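Local coordinates for protein acetyltransferase of GNAT family (Staphylococcus aureus subsp. aureus Mu50, PDB 3D8P) that probably transfers an acetyl group from acetyl-coenzyme A to an acceptor not yet identified, as a member of the GNAT family, at residues A3-L17 / F55-T68. Numbering follows the deposited sequence.
Sequences AINIIEYNRSYKEEL and FWLAINNHQNIVGT. With ACT (acetate ion), chain D.
Glu16 OE2 is gripped by three donors. The backbone N of Ile65 lies 2.9 Å from Glu16 OE2 and meets it from above the carboxylate plane. Asn64 ND2 adds a weak bond, and a water links the same oxygen to Ile65 O. The Glu16 chain is extended, with CG anti to the backbone N (chi1 -169°), which carries the carboxylate across to Asn64 and Ile65, just past the turn at 60-63. Tyr13 OH donates to Gln63 O at 2.6 Å, and this oxygen lies at the edge of the Tyr13 ring, near its plane. A second water joins this hydroxyl to Gln63 OE1. Leu57 CD1 sits over one face of the Tyr13 ring, 3.8 Å from its centroid, a CH-pi contact. Ile65 CD1 packs against both Tyr13 CD1 and Leu17 CB. Strand 5-8 is one of the two outermost strands of the mixed GNAT sheet and pairs antiparallel with 55-59. Four backbone bonds join Asn5 and Ile7 to Ile59 and Leu57; a fifth, Tyr9 N to Phe55 O, follows just past the strand. The one from Leu57 N to Ile7 O is 2.7 Å. Ile7 CD1 meets Ile59 CD1 at 3.7 Å on the face that also carries Leu57. On the other face Ile6 CD1 touches Ala58 CB at 3.6 Å, and helix 95-109 covers this side through Leu99 and Ile95.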
loop_
_atom_site.group_PDB
_atom_site.type_symbol
_atom_site.label_atom_id
_atom_site.label_comp_id
_atom_site.label_asym_id
_atom_site.label_seq_id
_atom_site.Cartn_x
_atom_site.Cartn_y
_atom_site.Cartn_z
ATOM N N ALA A 3 17.137 10.318 -8.304
ATOM C CA ALA A 3 17.451 9.590 -7.049
ATOM C C ALA A 3 16.607 8.312 -6.917
ATOM O O ALA A 3 17.133 7.282 -6.508
ATOM C CB ALA A 3 17.258 10.508 -5.815
ATOM N N ILE A 4 15.323 8.378 -7.295
ATOM C CA ILE A 4 14.349 7.277 -7.068
ATOM C C ILE A 4 13.613 6.795 -8.330
ATOM O O ILE A 4 13.225 7.602 -9.167
ATOM C CB ILE A 4 13.304 7.727 -6.007
ATOM C CG1 ILE A 4 14.012 8.095 -4.695
ATOM C CG2 ILE A 4 12.244 6.675 -5.764
ATOM C CD1 ILE A 4 14.943 7.036 -4.152
ATOM N N ASN A 5 13.434 5.476 -8.452
ATOM C CA ASN A 5 12.701 4.837 -9.562
ATOM C C ASN A 5 11.621 3.924 -9.007
ATOM O O ASN A 5 11.804 3.352 -7.940
ATOM C CB ASN A 5 13.643 3.961 -10.377
ATOM C CG ASN A 5 14.975 4.601 -10.578
ATOM O OD1 ASN A 5 15.057 5.731 -11.072
ATOM N ND2 ASN A 5 16.044 3.897 -10.177
ATOM N N ILE A 6 10.523 3.770 -9.744
ATOM C CA ILE A 6 9.426 2.888 -9.340
ATOM C C ILE A 6 9.459 1.677 -10.268
ATOM O O ILE A 6 9.434 1.828 -11.472
ATOM C CB ILE A 6 8.007 3.565 -9.403
ATOM C CG1 ILE A 6 7.956 4.893 -8.650
ATOM C CG2 ILE A 6 6.921 2.650 -8.848
ATOM C CD1 ILE A 6 8.236 4.805 -7.210
ATOM N N ILE A 7 9.517 0.482 -9.685
ATOM C CA ILE A 7 9.498 -0.761 -10.432
ATOM C C ILE A 7 8.426 -1.689 -9.870
ATOM O O ILE A 7 7.937 -1.507 -8.752
ATOM C CB ILE A 7 10.858 -1.494 -10.373
ATOM C CG1 ILE A 7 11.249 -1.802 -8.907
ATOM C CG2 ILE A 7 11.922 -0.671 -11.138
ATOM C CD1 ILE A 7 12.380 -2.787 -8.743
ATOM N N GLU A 8 8.043 -2.679 -10.657
ATOM C CA GLU A 8 7.154 -3.692 -10.172
ATOM C C GLU A 8 7.976 -4.604 -9.274
ATOM O O GLU A 8 9.181 -4.823 -9.500
ATOM C CB GLU A 8 6.550 -4.492 -11.321
ATOM C CG GLU A 8 5.429 -5.433 -10.856
ATOM C CD GLU A 8 4.622 -6.022 -12.007
ATOM O OE1 GLU A 8 5.122 -6.954 -12.680
ATOM O OE2 GLU A 8 3.465 -5.581 -12.204
ATOM N N TYR A 9 7.333 -5.115 -8.233
ATOM C CA TYR A 9 7.950 -6.110 -7.376
ATOM C C TYR A 9 8.379 -7.305 -8.239
ATOM O O TYR A 9 7.666 -7.687 -9.162
ATOM C CB TYR A 9 6.942 -6.574 -6.324
ATOM C CG TYR A 9 7.351 -7.830 -5.570
ATOM C CD1 TYR A 9 8.095 -7.742 -4.398
ATOM C CD2 TYR A 9 6.988 -9.096 -6.024
ATOM C CE1 TYR A 9 8.485 -8.862 -3.713
ATOM C CE2 TYR A 9 7.381 -10.231 -5.345
ATOM C CZ TYR A 9 8.115 -10.098 -4.176
ATOM O OH TYR A 9 8.512 -11.202 -3.477
ATOM N N ASN A 10 9.557 -7.858 -7.949
ATOM C CA ASN A 10 9.933 -9.167 -8.472
ATOM C C ASN A 10 10.401 -10.012 -7.269
ATOM O O ASN A 10 10.672 -9.434 -6.194
ATOM C CB ASN A 10 10.908 -9.092 -9.660
ATOM C CG ASN A 10 12.311 -8.713 -9.254
ATOM O OD1 ASN A 10 12.965 -9.448 -8.535
ATOM N ND2 ASN A 10 12.807 -7.590 -9.778
ATOM N N ARG A 11 10.420 -11.342 -7.434
ATOM C CA ARG A 11 10.713 -12.314 -6.351
ATOM C C ARG A 11 12.052 -12.167 -5.655
ATOM O O ARG A 11 12.210 -12.630 -4.529
ATOM C CB ARG A 11 10.622 -13.758 -6.869
ATOM C CG ARG A 11 9.215 -14.137 -7.281
ATOM C CD ARG A 11 9.028 -15.651 -7.342
ATOM N NE ARG A 11 9.888 -16.306 -8.321
ATOM C CZ ARG A 11 9.669 -16.327 -9.638
ATOM N NH1 ARG A 11 8.648 -15.667 -10.167
ATOM N NH2 ARG A 11 10.496 -16.991 -10.438
ATOM N N SER A 12 13.025 -11.552 -6.320
ATOM C CA SER A 12 14.327 -11.351 -5.702
ATOM C C SER A 12 14.212 -10.486 -4.469
ATOM O O SER A 12 15.025 -10.599 -3.560
ATOM C CB SER A 12 15.329 -10.734 -6.692
ATOM O OG SER A 12 14.914 -9.478 -7.201
ATOM N N TYR A 13 13.172 -9.646 -4.427
ATOM C CA TYR A 13 12.984 -8.678 -3.346
ATOM C C TYR A 13 12.205 -9.212 -2.151
ATOM O O TYR A 13 12.016 -8.467 -1.191
ATOM C CB TYR A 13 12.286 -7.433 -3.882
ATOM C CG TYR A 13 13.156 -6.456 -4.627
ATOM C CD1 TYR A 13 14.019 -5.605 -3.942
ATOM C CD2 TYR A 13 13.090 -6.346 -6.012
ATOM C CE1 TYR A 13 14.803 -4.683 -4.615
ATOM C CE2 TYR A 13 13.873 -5.425 -6.700
ATOM C CZ TYR A 13 14.715 -4.581 -6.002
ATOM O OH TYR A 13 15.514 -3.671 -6.697
ATOM N N LYS A 14 11.785 -10.481 -2.190
ATOM C CA LYS A 14 10.959 -11.060 -1.114
ATOM C C LYS A 14 11.464 -10.775 0.297
ATOM O O LYS A 14 10.747 -10.207 1.109
ATOM C CB LYS A 14 10.816 -12.574 -1.254
ATOM C CG LYS A 14 9.981 -13.176 -0.118
ATOM C CD LYS A 14 9.662 -14.639 -0.339
ATOM C CE LYS A 14 8.943 -15.213 0.877
ATOM N NZ LYS A 14 8.526 -16.643 0.681
ATOM N N GLU A 15 12.684 -11.181 0.591
ATOM C CA GLU A 15 13.194 -11.066 1.956
ATOM C C GLU A 15 13.477 -9.604 2.365
ATOM O O GLU A 15 13.210 -9.206 3.508
ATOM C CB GLU A 15 14.422 -11.977 2.153
ATOM C CG GLU A 15 14.088 -13.488 2.071
ATOM C CD GLU A 15 13.067 -13.932 3.127
ATOM O OE1 GLU A 15 12.982 -13.266 4.172
ATOM O OE2 GLU A 15 12.328 -14.913 2.908
ATOM N N GLU A 16 14.002 -8.818 1.428
ATOM C CA GLU A 16 14.223 -7.400 1.657
ATOM C C GLU A 16 12.915 -6.668 1.960
ATOM O O GLU A 16 12.862 -5.859 2.890
ATOM C CB GLU A 16 14.928 -6.734 0.463
ATOM C CG GLU A 16 15.412 -5.311 0.804
ATOM C CD GLU A 16 15.999 -4.549 -0.367
ATOM O OE1 GLU A 16 16.342 -5.161 -1.389
ATOM O OE2 GLU A 16 16.138 -3.319 -0.254
ATOM N N LEU A 17 11.872 -6.971 1.181
ATOM C CA LEU A 17 10.561 -6.356 1.341
ATOM C C LEU A 17 9.986 -6.630 2.710
ATOM O O LEU A 17 9.556 -5.729 3.402
ATOM C CB LEU A 17 9.588 -6.880 0.288
ATOM C CG LEU A 17 8.152 -6.332 0.375
ATOM C CD1 LEU A 17 8.198 -4.849 0.247
ATOM C CD2 LEU A 17 7.226 -6.902 -0.689
ATOM N N PHE A 55 1.806 -4.400 -7.209
ATOM C CA PHE A 55 2.755 -4.189 -6.134
ATOM C C PHE A 55 3.994 -3.527 -6.738
ATOM O O PHE A 55 4.682 -4.098 -7.607
ATOM C CB PHE A 55 3.068 -5.471 -5.343
ATOM C CG PHE A 55 3.458 -5.189 -3.940
ATOM C CD1 PHE A 55 4.669 -4.557 -3.662
ATOM C CD2 PHE A 55 2.601 -5.461 -2.895
ATOM C CE1 PHE A 55 5.036 -4.253 -2.379
ATOM C CE2 PHE A 55 2.963 -5.163 -1.600
ATOM C CZ PHE A 55 4.184 -4.556 -1.334
ATOM N N TRP A 56 4.236 -2.293 -6.289
ATOM C CA TRP A 56 5.311 -1.448 -6.790
ATOM C C TRP A 56 6.316 -1.153 -5.688
ATOM O O TRP A 56 5.963 -1.077 -4.500
ATOM C CB TRP A 56 4.754 -0.124 -7.327
ATOM C CG TRP A 56 3.686 -0.269 -8.375
ATOM C CD1 TRP A 56 2.333 -0.090 -8.198
ATOM C CD2 TRP A 56 3.864 -0.621 -9.757
ATOM N NE1 TRP A 56 1.669 -0.316 -9.377
ATOM C CE2 TRP A 56 2.579 -0.639 -10.351
ATOM C CE3 TRP A 56 4.983 -0.909 -10.553
ATOM C CZ2 TRP A 56 2.384 -0.933 -11.699
ATOM C CZ3 TRP A 56 4.793 -1.208 -11.882
ATOM C CH2 TRP A 56 3.494 -1.230 -12.445
ATOM N N LEU A 57 7.572 -1.017 -6.092
ATOM C CA LEU A 57 8.651 -0.664 -5.182
ATOM C C LEU A 57 9.289 0.624 -5.641
ATOM O O LEU A 57 9.572 0.794 -6.824
ATOM C CB LEU A 57 9.739 -1.743 -5.177
ATOM C CG LEU A 57 9.278 -3.166 -4.897
ATOM C CD1 LEU A 57 10.446 -4.113 -4.987
ATOM C CD2 LEU A 57 8.585 -3.252 -3.527
ATOM N N ALA A 58 9.526 1.526 -4.698
ATOM C CA ALA A 58 10.352 2.696 -4.939
ATOM C C ALA A 58 11.741 2.239 -4.521
ATOM O O ALA A 58 11.924 1.712 -3.405
ATOM C CB ALA A 58 9.893 3.868 -4.117
ATOM N N ILE A 59 12.710 2.406 -5.428
ATOM C CA ILE A 59 14.054 1.953 -5.192
ATOM C C ILE A 59 15.066 3.080 -5.431
ATOM O O ILE A 59 14.858 3.971 -6.250
ATOM C CB ILE A 59 14.384 0.691 -6.062
ATOM C CG1 ILE A 59 14.344 1.021 -7.562
ATOM C CG2 ILE A 59 13.419 -0.469 -5.736
ATOM C CD1 ILE A 59 14.917 -0.088 -8.477
ATOM N N ASN A 60 16.174 3.022 -4.712
ATOM C CA ASN A 60 17.209 4.030 -4.849
ATOM C C ASN A 60 18.238 3.619 -5.919
ATOM O O ASN A 60 18.015 2.663 -6.676
ATOM C CB ASN A 60 17.837 4.307 -3.473
ATOM C CG ASN A 60 18.600 3.122 -2.907
ATOM O OD1 ASN A 60 18.806 2.109 -3.574
ATOM N ND2 ASN A 60 19.053 3.266 -1.664
ATOM N N ASN A 61 19.344 4.355 -5.989
ATOM C CA ASN A 61 20.404 4.113 -6.970
ATOM C C ASN A 61 21.079 2.748 -6.820
ATOM O O ASN A 61 21.609 2.199 -7.784
ATOM C CB ASN A 61 21.455 5.248 -6.901
ATOM C CG ASN A 61 22.237 5.266 -5.570
ATOM O OD1 ASN A 61 21.652 5.222 -4.479
ATOM N ND2 ASN A 61 23.569 5.334 -5.667
ATOM N N HIS A 62 21.058 2.211 -5.604
ATOM C CA HIS A 62 21.599 0.886 -5.312
ATOM C C HIS A 62 20.554 -0.224 -5.507
ATOM O O HIS A 62 20.828 -1.407 -5.273
ATOM C CB HIS A 62 22.169 0.892 -3.901
ATOM C CG HIS A 62 23.374 1.772 -3.766
ATOM N ND1 HIS A 62 24.611 1.413 -4.264
ATOM C CD2 HIS A 62 23.530 3.001 -3.220
ATOM C CE1 HIS A 62 25.479 2.378 -4.020
ATOM N NE2 HIS A 62 24.849 3.354 -3.389
ATOM N N GLN A 63 19.382 0.196 -5.971
ATOM C CA GLN A 63 18.221 -0.655 -6.245
ATOM C C GLN A 63 17.603 -1.293 -4.974
ATOM O O GLN A 63 16.948 -2.346 -5.023
ATOM C CB GLN A 63 18.574 -1.661 -7.354
ATOM C CG GLN A 63 19.074 -0.932 -8.607
ATOM C CD GLN A 63 19.261 -1.830 -9.811
ATOM O OE1 GLN A 63 18.364 -2.591 -10.172
ATOM N NE2 GLN A 63 20.440 -1.732 -10.460
ATOM N N ASN A 64 17.823 -0.649 -3.837
ATOM C CA ASN A 64 17.206 -1.093 -2.606
ATOM C C ASN A 64 15.874 -0.416 -2.410
ATOM O O ASN A 64 15.672 0.708 -2.849
ATOM C CB ASN A 64 18.096 -0.791 -1.425
ATOM C CG ASN A 64 19.352 -1.615 -1.447
ATOM O OD1 ASN A 64 20.432 -1.065 -1.391
ATOM N ND2 ASN A 64 19.213 -2.944 -1.568
ATOM N N ILE A 65 14.994 -1.107 -1.704
ATOM C CA ILE A 65 13.652 -0.634 -1.426
ATOM C C ILE A 65 13.690 0.539 -0.476
ATOM O O ILE A 65 14.285 0.449 0.599
ATOM C CB ILE A 65 12.757 -1.778 -0.783
ATOM C CG1 ILE A 65 12.582 -2.937 -1.773
ATOM C CG2 ILE A 65 11.380 -1.199 -0.349
ATOM C CD1 ILE A 65 11.912 -4.187 -1.232
ATOM N N VAL A 66 13.084 1.653 -0.897
ATOM C CA VAL A 66 12.894 2.813 -0.030
ATOM C C VAL A 66 11.383 3.126 0.128
ATOM O O VAL A 66 11.006 3.971 0.922
ATOM C CB VAL A 66 13.744 4.072 -0.470
ATOM C CG1 VAL A 66 15.246 3.766 -0.438
ATOM C CG2 VAL A 66 13.316 4.619 -1.827
ATOM N N GLY A 67 10.528 2.406 -0.608
ATOM C CA GLY A 67 9.114 2.534 -0.494
ATOM C C GLY A 67 8.355 1.377 -1.134
ATOM O O GLY A 67 8.865 0.673 -2.035
ATOM N N THR A 68 7.120 1.182 -0.675
ATOM C CA THR A 68 6.284 0.100 -1.166
ATOM C C THR A 68 4.836 0.537 -1.286
ATOM O O THR A 68 4.387 1.463 -0.588
ATOM C CB THR A 68 6.332 -1.166 -0.216
ATOM O OG1 THR A 68 5.804 -0.828 1.064
ATOM C CG2 THR A 68 7.774 -1.712 -0.054
HETATM C C ACT D . 7.045 -14.440 -4.076
HETATM O O ACT D . 6.091 -14.146 -4.847
HETATM O OXT ACT D . 7.855 -13.505 -3.871
HETATM C CH3 ACT D . 7.229 -15.801 -3.432
HETATM O O HOH W 1 19.358 7.184 -4.536
HETATM O O HOH W 2 2.312 -3.969 -10.017
HETATM O O HOH W 3 15.586 -3.839 -9.449
HETATM O O HOH W 4 15.495 -1.892 1.840
#